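Side-chain contacts in translation initiation factor eIF2b-like protein (PDB 4ZEM), which serves as the beta subunit of eIF2B, a complex that probably promotes exchange of GDP for GTP on initiation factor eIF2: residues S249-A254 / M259-R264; V219-L224 / Q234-L239; I187-G192 / E205-K210; E44-I49 / D172-A177. All coordinates share one frame; numbering follows the deposited sequence.

Interaction 1. Residues S249-A254 / M259-R264; sequences STINLA and MAYIPR
Y261 receives I251 and L253, the leucine over a face of its ring and the isoleucine at its hydroxyl end. The first contact is a CH-pi interaction: L253 CD2 stands 4.1 Å from the centroid of the Y261 ring, 26° off the normal. The other methyl, L253 CD1, rests beside Y261 CD2 at 3.6 Å, so both methyls lie to one side of the ring, near its root at CB and CG. R264 CB lies 4.1 Å above the plane of the Y261 ring on the opposite face, and the tyrosine is sandwiched. The remaining contact is apolar: I251 CD1 reaches 4.3 Å from Y261 CZ, coming in obliquely. CG anti to the backbone N (chi1 -174°) points the ring out toward the strand, and its length carries the hydroxyl end to I251. No hydrogen bond crosses; an aromatic ring suits a partly exposed seam, since its faces take methyls while its hydroxyl tolerates water. Strand 249-252 is the outermost strand at this end of the sheet, bonded in parallel to strand 218-222. T250 and N252 touch helix 237-246, while I251 and L253 turn to Y261, which I220 and Y194 also border.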
loop_
_atom_site.group_PDB
_atom_site.type_symbol
_atom_site.label_atom_id
_atom_site.label_comp_id
_atom_site.label_asym_id
_atom_site.label_seq_id
_atom_site.Cartn_x
_atom_site.Cartn_y
_atom_site.Cartn_z
ATOM N N SER A 249 9.644 24.880 -12.087
ATOM C CA SER A 249 10.902 24.629 -12.775
ATOM C C SER A 249 11.395 23.219 -12.488
ATOM O O SER A 249 11.195 22.687 -11.393
ATOM C CB SER A 249 11.959 25.671 -12.382
ATOM O OG SER A 249 11.549 26.967 -12.792
ATOM N N THR A 250 12.017 22.607 -13.488
ATOM C CA THR A 250 12.548 21.257 -13.341
ATOM C C THR A 250 14.013 21.200 -13.721
ATOM O O THR A 250 14.455 21.844 -14.679
ATOM C CB THR A 250 11.761 20.225 -14.175
ATOM O OG1 THR A 250 11.649 20.689 -15.529
ATOM C CG2 THR A 250 10.370 20.038 -13.600
ATOM N N ILE A 251 14.762 20.440 -12.931
ATOM C CA ILE A 251 16.183 20.270 -13.145
ATOM C C ILE A 251 16.518 18.804 -13.361
ATOM O O ILE A 251 16.047 17.936 -12.633
ATOM C CB ILE A 251 16.986 20.826 -11.950
ATOM C CG1 ILE A 251 16.781 22.344 -11.858
ATOM C CG2 ILE A 251 18.466 20.475 -12.078
ATOM C CD1 ILE A 251 17.484 23.021 -10.687
ATOM N N ASN A 252 17.297 18.530 -14.398
ATOM C CA ASN A 252 17.822 17.192 -14.626
ATOM C C ASN A 252 19.266 17.137 -14.169
ATOM O O ASN A 252 20.081 17.967 -14.568
ATOM C CB ASN A 252 17.707 16.789 -16.097
ATOM C CG ASN A 252 16.350 16.207 -16.431
ATOM O OD1 ASN A 252 15.836 15.345 -15.715
ATOM N ND2 ASN A 252 15.755 16.684 -17.519
ATOM N N LEU A 253 19.572 16.156 -13.335
ATOM C CA LEU A 253 20.902 15.982 -12.781
ATOM C C LEU A 253 21.698 14.875 -13.430
ATOM O O LEU A 253 21.164 13.822 -13.749
ATOM C CB LEU A 253 20.803 15.659 -11.298
ATOM C CG LEU A 253 20.952 16.806 -10.319
ATOM C CD1 LEU A 253 21.184 16.223 -8.938
ATOM C CD2 LEU A 253 22.127 17.666 -10.737
ATOM N N ALA A 254 22.986 15.123 -13.621
ATOM C CA ALA A 254 23.871 14.128 -14.189
ATOM C C ALA A 254 24.004 13.028 -13.142
ATOM O O ALA A 254 23.853 13.280 -11.950
ATOM C CB ALA A 254 25.223 14.736 -14.506
ATOM N N MET A 259 25.762 13.617 -5.741
ATOM C CA MET A 259 26.393 13.842 -4.449
ATOM C C MET A 259 26.857 15.284 -4.316
ATOM O O MET A 259 26.767 15.884 -3.246
ATOM C CB MET A 259 27.581 12.895 -4.285
ATOM C CG MET A 259 27.837 12.441 -2.870
ATOM S SD MET A 259 26.444 11.482 -2.257
ATOM C CE MET A 259 26.224 10.309 -3.590
ATOM N N ALA A 260 27.339 15.841 -5.418
ATOM C CA ALA A 260 27.777 17.229 -5.457
ATOM C C ALA A 260 26.613 18.213 -5.304
ATOM O O ALA A 260 26.775 19.280 -4.719
ATOM C CB ALA A 260 28.537 17.505 -6.745
ATOM N N TYR A 261 25.441 17.849 -5.819
ATOM C CA TYR A 261 24.338 18.800 -5.908
ATOM C C TYR A 261 23.359 18.790 -4.733
ATOM O O TYR A 261 22.647 19.774 -4.530
ATOM C CB TYR A 261 23.546 18.522 -7.199
ATOM C CG TYR A 261 22.458 19.526 -7.492
ATOM C CD1 TYR A 261 22.744 20.688 -8.198
ATOM C CD2 TYR A 261 21.155 19.326 -7.058
ATOM C CE1 TYR A 261 21.766 21.618 -8.469
ATOM C CE2 TYR A 261 20.170 20.258 -7.313
ATOM C CZ TYR A 261 20.484 21.403 -8.025
ATOM O OH TYR A 261 19.519 22.337 -8.301
ATOM N N ILE A 262 23.386 17.745 -3.906
ATOM C CA ILE A 262 22.479 17.666 -2.753
ATOM C C ILE A 262 22.536 18.855 -1.773
ATOM O O ILE A 262 21.489 19.284 -1.285
ATOM C CB ILE A 262 22.686 16.338 -1.980
ATOM C CG1 ILE A 262 22.240 15.171 -2.865
ATOM C CG2 ILE A 262 21.893 16.328 -0.685
ATOM C CD1 ILE A 262 21.502 14.055 -2.152
ATOM N N PRO A 263 23.729 19.410 -1.498
ATOM C CA PRO A 263 23.752 20.581 -0.608
ATOM C C PRO A 263 22.868 21.746 -1.055
ATOM O O PRO A 263 22.348 22.470 -0.210
ATOM C CB PRO A 263 25.212 20.984 -0.634
ATOM C CG PRO A 263 25.888 19.678 -0.802
ATOM C CD PRO A 263 25.096 18.945 -1.790
ATOM N N ARG A 264 22.727 21.937 -2.363
ATOM C CA ARG A 264 21.803 22.933 -2.902
ATOM C C ARG A 264 20.338 22.723 -2.466
ATOM O O ARG A 264 19.655 23.690 -2.127
ATOM C CB ARG A 264 21.906 22.983 -4.429
ATOM C CG ARG A 264 20.939 23.971 -5.082
ATOM C CD ARG A 264 21.165 25.394 -4.537
ATOM N NE ARG A 264 20.401 26.426 -5.240
ATOM C CZ ARG A 264 19.261 26.954 -4.799
ATOM N NH1 ARG A 264 18.647 27.892 -5.507
ATOM N NH2 ARG A 264 18.715 26.527 -3.668
#

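Interaction 2. Residues V219-L224 / Q234-L239; sequences VILASL and QPYAAL
L221 divides its two methyls between Y236 and L239, and everything that passes between the segments is apolar. The first of these contacts joins L221 CD1 to Y236 CB at 3.9 Å; the same methyl stands obliquely to the tyrosine ring. In the second, L221 CD2 meets L239 CD2 at 4.1 Å, methyl against methyl. The two leucines use different rotamers to get there: L221 has CG beside its backbone N (chi1 -60°), whereas L239 has CG anti to its own (chi1 177°). Y236 occupies the N-cap position of helix 237-246, so the contact fastens the very start of that helix to strand 218-222, and P200 touches both L221 and Y236. Polar bonding stays at the margins, where S223 OG bonds to the backbone O of N225 and P235 O takes a hydrogen bond from R240 NE. Branched leucine suits the buried strand position because one residue can serve two partners, while the larger, amphipathic tyrosine suits the partly exposed lip. The chemistry implies that across this contact dispersion and exclusion of water, not directed bonds, probably do the holding.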
loop_
_atom_site.group_PDB
_atom_site.type_symbol
_atom_site.label_atom_id
_atom_site.label_comp_id
_atom_site.label_asym_id
_atom_site.label_seq_id
_atom_site.Cartn_x
_atom_site.Cartn_y
_atom_site.Cartn_z
ATOM N N VAL A 219 11.725 21.434 -8.952
ATOM C CA VAL A 219 11.872 20.001 -8.744
ATOM C C VAL A 219 13.107 19.473 -9.465
ATOM O O VAL A 219 13.288 19.694 -10.664
ATOM C CB VAL A 219 10.619 19.241 -9.225
ATOM C CG1 VAL A 219 10.824 17.737 -9.149
ATOM C CG2 VAL A 219 9.427 19.649 -8.401
ATOM N N ILE A 220 13.951 18.765 -8.722
ATOM C CA ILE A 220 15.142 18.155 -9.290
ATOM C C ILE A 220 14.923 16.649 -9.401
ATOM O O ILE A 220 14.620 15.976 -8.412
ATOM C CB ILE A 220 16.398 18.440 -8.442
ATOM C CG1 ILE A 220 16.636 19.949 -8.298
ATOM C CG2 ILE A 220 17.617 17.763 -9.050
ATOM C CD1 ILE A 220 15.982 20.563 -7.073
ATOM N N LEU A 221 15.011 16.137 -10.622
ATOM C CA LEU A 221 14.798 14.719 -10.858
ATOM C C LEU A 221 16.138 14.011 -11.007
ATOM O O LEU A 221 16.915 14.314 -11.915
ATOM C CB LEU A 221 13.929 14.512 -12.097
ATOM C CG LEU A 221 12.535 15.142 -12.032
ATOM C CD1 LEU A 221 11.901 15.134 -13.394
ATOM C CD2 LEU A 221 11.652 14.386 -11.062
ATOM N N ALA A 222 16.419 13.094 -10.090
ATOM C CA ALA A 222 17.681 12.370 -10.105
ATOM C C ALA A 222 17.461 10.865 -10.104
ATOM O O ALA A 222 16.593 10.356 -9.396
ATOM C CB ALA A 222 18.537 12.773 -8.917
ATOM N N SER A 223 18.232 10.157 -10.918
ATOM C CA SER A 223 18.228 8.705 -10.863
ATOM C C SER A 223 19.658 8.221 -11.001
ATOM O O SER A 223 20.395 8.701 -11.862
ATOM C CB SER A 223 17.354 8.120 -11.971
ATOM O OG SER A 223 17.489 6.711 -12.026
ATOM N N LEU A 224 20.064 7.274 -10.165
ATOM C CA LEU A 224 21.417 6.745 -10.294
ATOM C C LEU A 224 21.469 5.710 -11.414
ATOM O O LEU A 224 22.510 5.503 -12.034
ATOM C CB LEU A 224 21.901 6.156 -8.965
ATOM C CG LEU A 224 22.043 7.199 -7.847
ATOM C CD1 LEU A 224 22.485 6.560 -6.535
ATOM C CD2 LEU A 224 22.999 8.318 -8.262
ATOM N N GLN A 234 16.040 13.915 -20.287
ATOM C CA GLN A 234 15.561 12.769 -21.048
ATOM C C GLN A 234 14.461 12.024 -20.306
ATOM O O GLN A 234 13.355 11.859 -20.818
ATOM C CB GLN A 234 16.716 11.811 -21.335
ATOM C CG GLN A 234 17.736 12.332 -22.330
ATOM C CD GLN A 234 17.292 12.147 -23.766
ATOM O OE1 GLN A 234 16.145 11.789 -24.032
ATOM N NE2 GLN A 234 18.201 12.387 -24.703
ATOM N N PRO A 235 14.804 11.549 -19.049
ATOM C CA PRO A 235 13.726 10.820 -18.356
ATOM C C PRO A 235 12.617 11.701 -17.792
ATOM O O PRO A 235 12.831 12.880 -17.549
ATOM C CB PRO A 235 14.453 10.099 -17.226
ATOM C CG PRO A 235 15.504 11.049 -16.825
ATOM C CD PRO A 235 16.030 11.558 -18.127
ATOM N N TYR A 236 11.459 11.095 -17.553
ATOM C CA TYR A 236 10.309 11.777 -16.974
ATOM C C TYR A 236 9.866 12.990 -17.760
ATOM O O TYR A 236 9.518 14.017 -17.189
ATOM C CB TYR A 236 10.608 12.181 -15.532
ATOM C CG TYR A 236 10.960 11.019 -14.650
ATOM C CD1 TYR A 236 9.971 10.205 -14.127
ATOM C CD2 TYR A 236 12.277 10.731 -14.342
ATOM C CE1 TYR A 236 10.284 9.133 -13.322
ATOM C CE2 TYR A 236 12.601 9.662 -13.538
ATOM C CZ TYR A 236 11.597 8.869 -13.032
ATOM O OH TYR A 236 11.904 7.802 -12.230
ATOM N N ALA A 237 9.855 12.861 -19.077
ATOM C CA ALA A 237 9.458 13.961 -19.932
ATOM C C ALA A 237 8.018 14.388 -19.696
ATOM O O ALA A 237 7.719 15.571 -19.681
ATOM C CB ALA A 237 9.671 13.597 -21.389
ATOM N N ALA A 238 7.119 13.430 -19.527
ATOM C CA ALA A 238 5.726 13.779 -19.299
ATOM C C ALA A 238 5.533 14.529 -17.991
ATOM O O ALA A 238 4.828 15.536 -17.936
ATOM C CB ALA A 238 4.863 12.532 -19.324
ATOM N N LEU A 239 6.183 14.042 -16.944
ATOM C CA LEU A 239 6.075 14.656 -15.635
ATOM C C LEU A 239 6.628 16.063 -15.678
ATOM O O LEU A 239 6.035 16.989 -15.141
ATOM C CB LEU A 239 6.865 13.846 -14.617
ATOM C CG LEU A 239 6.944 14.355 -13.183
ATOM C CD1 LEU A 239 5.552 14.376 -12.584
ATOM C CD2 LEU A 239 7.864 13.507 -12.334
#

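Interaction 3. Residues I187-G192 / E205-K210; sequences IQIHPG and ERFLVK
The helical bond from V209 N to E205 O, 2.9 Å long, is the shortest polar bond within the two segments, and it belongs to the turn that presents F207 to I189 and Q188. A second bond, K210 N to R206 O at 3.1 Å, continues the same helix. From this regular backbone F207 extends with CG anti to its backbone N (chi1 -178°), and its ring reaches across to the other segment. I189 comes from the opposite direction and brings its terminal methyl obliquely to the outer end of the ring: I189 CD1 is nearest to F207 CE2 and lies 3.7 Å from F207 CZ. Q188 takes the edge. Its CB lies in the plane of the ring, 3.9 Å from F207 CZ, while the rest of its chain bends at chi2 (-59°) and carries the amide away from the phenyl group. The division is sensible, for the aliphatic root of a glutamine can border an aromatic edge without burying its polar end there. Backbone carbonyls at and just beyond the end of helix 185-188 find charged partners outside: Q188 O accepts from K267 NZ and I189 O from R215 NE. Phenylalanine suits the buried position, since F207 also touches I269, L304 and L361 on the sheet. Helix 202-214 is the connection between the parallel neighbours 194-198 and 218-222, a beta-alpha-beta crossover of the kind found in Rossmann-like folds, and F207 ties that helix to the chain leading into strand 194-198.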
loop_
_atom_site.group_PDB
_atom_site.type_symbol
_atom_site.label_atom_id
_atom_site.label_comp_id
_atom_site.label_asym_id
_atom_site.label_seq_id
_atom_site.Cartn_x
_atom_site.Cartn_y
_atom_site.Cartn_z
ATOM N N ILE A 187 1.797 21.941 3.032
ATOM C CA ILE A 187 2.470 21.898 4.325
ATOM C C ILE A 187 3.943 21.492 4.195
ATOM O O ILE A 187 4.806 22.031 4.885
ATOM C CB ILE A 187 1.740 20.941 5.294
ATOM C CG1 ILE A 187 0.369 21.516 5.646
ATOM C CG2 ILE A 187 2.545 20.725 6.566
ATOM C CD1 ILE A 187 -0.461 20.616 6.519
ATOM N N GLN A 188 4.220 20.522 3.328
ATOM C CA GLN A 188 5.585 20.033 3.134
ATOM C C GLN A 188 6.467 20.910 2.251
ATOM O O GLN A 188 7.656 21.062 2.539
ATOM C CB GLN A 188 5.556 18.613 2.568
ATOM C CG GLN A 188 5.369 17.558 3.639
ATOM C CD GLN A 188 6.470 17.615 4.676
ATOM O OE1 GLN A 188 7.651 17.579 4.336
ATOM N NE2 GLN A 188 6.091 17.718 5.947
ATOM N N ILE A 189 5.901 21.472 1.184
ATOM C CA ILE A 189 6.664 22.326 0.270
ATOM C C ILE A 189 6.353 23.811 0.409
ATOM O O ILE A 189 5.192 24.223 0.400
ATOM C CB ILE A 189 6.451 21.927 -1.197
ATOM C CG1 ILE A 189 7.096 20.574 -1.455
ATOM C CG2 ILE A 189 7.103 22.926 -2.138
ATOM C CD1 ILE A 189 6.118 19.532 -1.707
ATOM N N HIS A 190 7.411 24.610 0.504
ATOM C CA HIS A 190 7.286 26.050 0.675
ATOM C C HIS A 190 7.744 26.787 -0.580
ATOM O O HIS A 190 8.461 26.220 -1.406
ATOM C CB HIS A 190 8.080 26.489 1.910
ATOM C CG HIS A 190 7.800 25.651 3.117
ATOM N ND1 HIS A 190 8.734 24.799 3.667
ATOM C CD2 HIS A 190 6.674 25.500 3.855
ATOM C CE1 HIS A 190 8.202 24.175 4.703
ATOM N NE2 HIS A 190 6.952 24.583 4.838
ATOM N N PRO A 191 7.313 28.050 -0.741
ATOM C CA PRO A 191 7.721 28.829 -1.918
ATOM C C PRO A 191 9.237 28.889 -2.083
ATOM O O PRO A 191 9.955 29.113 -1.106
ATOM C CB PRO A 191 7.145 30.218 -1.624
ATOM C CG PRO A 191 5.917 29.916 -0.810
ATOM C CD PRO A 191 6.344 28.789 0.092
ATOM N N GLY A 192 9.706 28.673 -3.311
ATOM C CA GLY A 192 11.123 28.721 -3.621
ATOM C C GLY A 192 11.904 27.469 -3.246
ATOM O O GLY A 192 13.124 27.421 -3.406
ATOM N N GLU A 205 4.520 11.814 -8.121
ATOM C CA GLU A 205 4.073 12.667 -9.212
ATOM C C GLU A 205 2.792 13.410 -8.828
ATOM O O GLU A 205 2.688 14.616 -9.039
ATOM C CB GLU A 205 3.854 11.847 -10.488
ATOM C CG GLU A 205 5.137 11.261 -11.086
ATOM C CD GLU A 205 4.904 10.529 -12.405
ATOM O OE1 GLU A 205 3.822 10.708 -13.007
ATOM O OE2 GLU A 205 5.798 9.765 -12.832
ATOM N N ARG A 206 1.831 12.699 -8.247
ATOM C CA ARG A 206 0.574 13.324 -7.854
ATOM C C ARG A 206 0.808 14.341 -6.738
ATOM O O ARG A 206 0.132 15.370 -6.675
ATOM C CB ARG A 206 -0.448 12.268 -7.423
ATOM C CG ARG A 206 -0.870 11.325 -8.551
ATOM C CD ARG A 206 -2.176 10.615 -8.228
ATOM N NE ARG A 206 -2.565 9.661 -9.264
ATOM C CZ ARG A 206 -2.527 8.339 -9.118
ATOM N NH1 ARG A 206 -2.900 7.547 -10.114
ATOM N NH2 ARG A 206 -2.122 7.803 -7.974
ATOM N N PHE A 207 1.780 14.053 -5.876
ATOM C CA PHE A 207 2.164 14.954 -4.807
ATOM C C PHE A 207 2.789 16.248 -5.352
ATOM O O PHE A 207 2.411 17.352 -4.944
ATOM C CB PHE A 207 3.139 14.226 -3.886
ATOM C CG PHE A 207 3.593 15.029 -2.700
ATOM C CD1 PHE A 207 2.850 15.040 -1.532
ATOM C CD2 PHE A 207 4.786 15.735 -2.738
ATOM C CE1 PHE A 207 3.273 15.759 -0.429
ATOM C CE2 PHE A 207 5.216 16.448 -1.637
ATOM C CZ PHE A 207 4.460 16.467 -0.481
ATOM N N LEU A 208 3.728 16.112 -6.284
ATOM C CA LEU A 208 4.392 17.278 -6.860
ATOM C C LEU A 208 3.441 18.142 -7.683
ATOM O O LEU A 208 3.456 19.373 -7.579
ATOM C CB LEU A 208 5.570 16.843 -7.726
ATOM C CG LEU A 208 6.715 16.180 -6.963
ATOM C CD1 LEU A 208 7.766 15.668 -7.943
ATOM C CD2 LEU A 208 7.321 17.135 -5.933
ATOM N N VAL A 209 2.607 17.492 -8.492
ATOM C CA VAL A 209 1.636 18.190 -9.327
ATOM C C VAL A 209 0.626 18.977 -8.487
ATOM O O VAL A 209 0.277 20.111 -8.828
ATOM C CB VAL A 209 0.901 17.193 -10.267
ATOM C CG1 VAL A 209 -0.392 17.777 -10.817
ATOM C CG2 VAL A 209 1.835 16.760 -11.391
ATOM N N LYS A 210 0.183 18.385 -7.381
ATOM C CA LYS A 210 -0.760 19.041 -6.483
ATOM C C LYS A 210 -0.084 20.256 -5.848
ATOM O O LYS A 210 -0.672 21.335 -5.758
ATOM C CB LYS A 210 -1.249 18.069 -5.406
ATOM C CG LYS A 210 -2.622 18.395 -4.805
ATOM C CD LYS A 210 -2.658 19.622 -3.930
ATOM C CE LYS A 210 -4.044 19.788 -3.327
ATOM N NZ LYS A 210 -5.104 19.804 -4.367
#

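Interaction 4. Residues E44-I49 / D172-A177; sequences ECAGAI and DEINQA
I174 of helix 154-182 faces A46 and G47 of helix 43-59, and its side chain makes every close contact between the segments. At CB it forks. The short branch, I174 CG2, is anti to the backbone N and stops at the methyl of alanine, 4.0 Å from A46 CB; the amide of the following residue is just beyond, with G47 N 4.2 Å from I174 CG2. The long branch leaves through CG1, which lies beside the backbone N (chi1 -64°), and runs extended (chi2 172°) to the tip. There I174 CD1 rests on the peptide link itself: it is 3.8 Å from A46 O and 4.1 Å from G47 N, with A46 CB also near. The isoleucine thus lays both methyls on bare backbone and one small side chain. Such closeness depends on the residue types. G47 has no side chain and A46 only a methyl, so the CA atoms of G47 and I174 come within 6.5 Å, and the branched isoleucine supplies the bulk from one side. No hydrogen bond crosses. V88 touches A46, I92 touches I174, and Y308 reaches both, which adds to the buried surroundings. Small residues where two helices come close are a common feature of tight helix-helix packing, here in the helical part that accompanies the Rossmann-like domain in the eIF2B alpha/beta/delta family.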
loop_
_atom_site.group_PDB
_atom_site.type_symbol
_atom_site.label_atom_id
_atom_site.label_comp_id
_atom_site.label_asym_id
_atom_site.label_seq_id
_atom_site.Cartn_x
_atom_site.Cartn_y
_atom_site.Cartn_z
ATOM N N GLU A 44 -1.475 -0.934 -7.893
ATOM C CA GLU A 44 -2.710 -1.392 -8.525
ATOM C C GLU A 44 -2.887 -2.869 -8.213
ATOM O O GLU A 44 -3.971 -3.431 -8.358
ATOM C CB GLU A 44 -2.699 -1.153 -10.034
ATOM C CG GLU A 44 -1.635 -1.921 -10.785
ATOM C CD GLU A 44 -1.616 -1.579 -12.262
ATOM O OE1 GLU A 44 -2.619 -1.017 -12.753
ATOM O OE2 GLU A 44 -0.604 -1.874 -12.933
ATOM N N CYS A 45 -1.795 -3.476 -7.771
ATOM C CA CYS A 45 -1.795 -4.823 -7.233
ATOM C C CYS A 45 -2.560 -4.870 -5.908
ATOM O O CYS A 45 -3.281 -5.832 -5.635
ATOM C CB CYS A 45 -0.351 -5.313 -7.078
ATOM S SG CYS A 45 -0.083 -6.683 -5.979
ATOM N N ALA A 46 -2.407 -3.828 -5.092
ATOM C CA ALA A 46 -3.076 -3.759 -3.791
ATOM C C ALA A 46 -4.592 -3.828 -3.950
ATOM O O ALA A 46 -5.266 -4.595 -3.256
ATOM C CB ALA A 46 -2.687 -2.492 -3.061
ATOM N N GLY A 47 -5.116 -3.041 -4.884
ATOM C CA GLY A 47 -6.540 -3.026 -5.175
ATOM C C GLY A 47 -7.042 -4.358 -5.706
ATOM O O GLY A 47 -8.129 -4.813 -5.339
ATOM N N ALA A 48 -6.236 -4.997 -6.551
ATOM C CA ALA A 48 -6.607 -6.280 -7.143
ATOM C C ALA A 48 -6.772 -7.341 -6.059
ATOM O O ALA A 48 -7.699 -8.145 -6.111
ATOM C CB ALA A 48 -5.574 -6.720 -8.175
ATOM N N ILE A 49 -5.884 -7.327 -5.070
ATOM C CA ILE A 49 -5.970 -8.263 -3.956
ATOM C C ILE A 49 -7.260 -8.043 -3.163
ATOM O O ILE A 49 -7.962 -8.999 -2.825
ATOM C CB ILE A 49 -4.762 -8.132 -3.008
ATOM C CG1 ILE A 49 -3.460 -8.395 -3.769
ATOM C CG2 ILE A 49 -4.893 -9.097 -1.840
ATOM C CD1 ILE A 49 -3.386 -9.777 -4.395
ATOM N N ASP A 172 -11.446 1.661 -1.304
ATOM C CA ASP A 172 -11.512 3.112 -1.427
ATOM C C ASP A 172 -10.338 3.775 -0.717
ATOM O O ASP A 172 -9.814 4.783 -1.192
ATOM C CB ASP A 172 -12.841 3.649 -0.891
ATOM C CG ASP A 172 -14.010 3.324 -1.807
ATOM O OD1 ASP A 172 -13.767 2.854 -2.940
ATOM O OD2 ASP A 172 -15.171 3.537 -1.399
ATOM N N GLU A 173 -9.910 3.197 0.402
ATOM C CA GLU A 173 -8.746 3.712 1.113
ATOM C C GLU A 173 -7.504 3.646 0.219
ATOM O O GLU A 173 -6.746 4.610 0.122
ATOM C CB GLU A 173 -8.526 2.927 2.414
ATOM C CG GLU A 173 -7.208 3.214 3.128
ATOM C CD GLU A 173 -6.992 2.332 4.357
ATOM O OE1 GLU A 173 -7.986 1.773 4.875
ATOM O OE2 GLU A 173 -5.829 2.191 4.799
ATOM N N ILE A 174 -7.341 2.522 -0.475
ATOM C CA ILE A 174 -6.227 2.315 -1.400
ATOM C C ILE A 174 -6.261 3.276 -2.585
ATOM O O ILE A 174 -5.250 3.881 -2.931
ATOM C CB ILE A 174 -6.227 0.871 -1.925
ATOM C CG1 ILE A 174 -5.989 -0.109 -0.767
ATOM C CG2 ILE A 174 -5.181 0.684 -3.019
ATOM C CD1 ILE A 174 -6.165 -1.575 -1.169
ATOM N N ASN A 175 -7.430 3.419 -3.196
ATOM C CA ASN A 175 -7.590 4.292 -4.348
ATOM C C ASN A 175 -7.410 5.774 -4.016
ATOM O O ASN A 175 -6.958 6.549 -4.857
ATOM C CB ASN A 175 -8.954 4.071 -5.000
ATOM C CG ASN A 175 -9.038 2.749 -5.745
ATOM O OD1 ASN A 175 -8.039 2.247 -6.262
ATOM N ND2 ASN A 175 -10.235 2.176 -5.797
ATOM N N GLN A 176 -7.798 6.175 -2.811
ATOM C CA GLN A 176 -7.725 7.582 -2.447
ATOM C C GLN A 176 -6.429 7.978 -1.744
ATOM O O GLN A 176 -6.233 9.151 -1.435
ATOM C CB GLN A 176 -8.916 7.955 -1.565
ATOM C CG GLN A 176 -10.261 7.750 -2.243
ATOM C CD GLN A 176 -11.427 8.013 -1.315
ATOM O OE1 GLN A 176 -11.255 8.546 -0.219
ATOM N NE2 GLN A 176 -12.625 7.634 -1.748
ATOM N N ALA A 177 -5.529 7.021 -1.530
ATOM C CA ALA A 177 -4.313 7.285 -0.751
ATOM C C ALA A 177 -3.412 8.372 -1.354
ATOM O O ALA A 177 -2.940 9.251 -0.634
ATOM C CB ALA A 177 -3.515 5.997 -0.566
#

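Interactions 1, 2 and 3 belong to the alpha/beta domain, whereas interaction 4 lies among helices near the centre of the chain, about 33 Å from interaction 1 between centres. Interactions 1 and 2 share a sheet: S249 O and V219 N, 2.8 Å apart, probably bond the neighbouring strands. Interaction 3 adjoins interaction 2 through packing of L239 on E205 and of V219 on L208. Interaction 1 is a surface contact, the others are buried, and none has a hydrogen bond across. What differs is the partner: aromatic rings in 1 and 3, aliphatic carbons in 2, and helix backbone with an alanine methyl in 4.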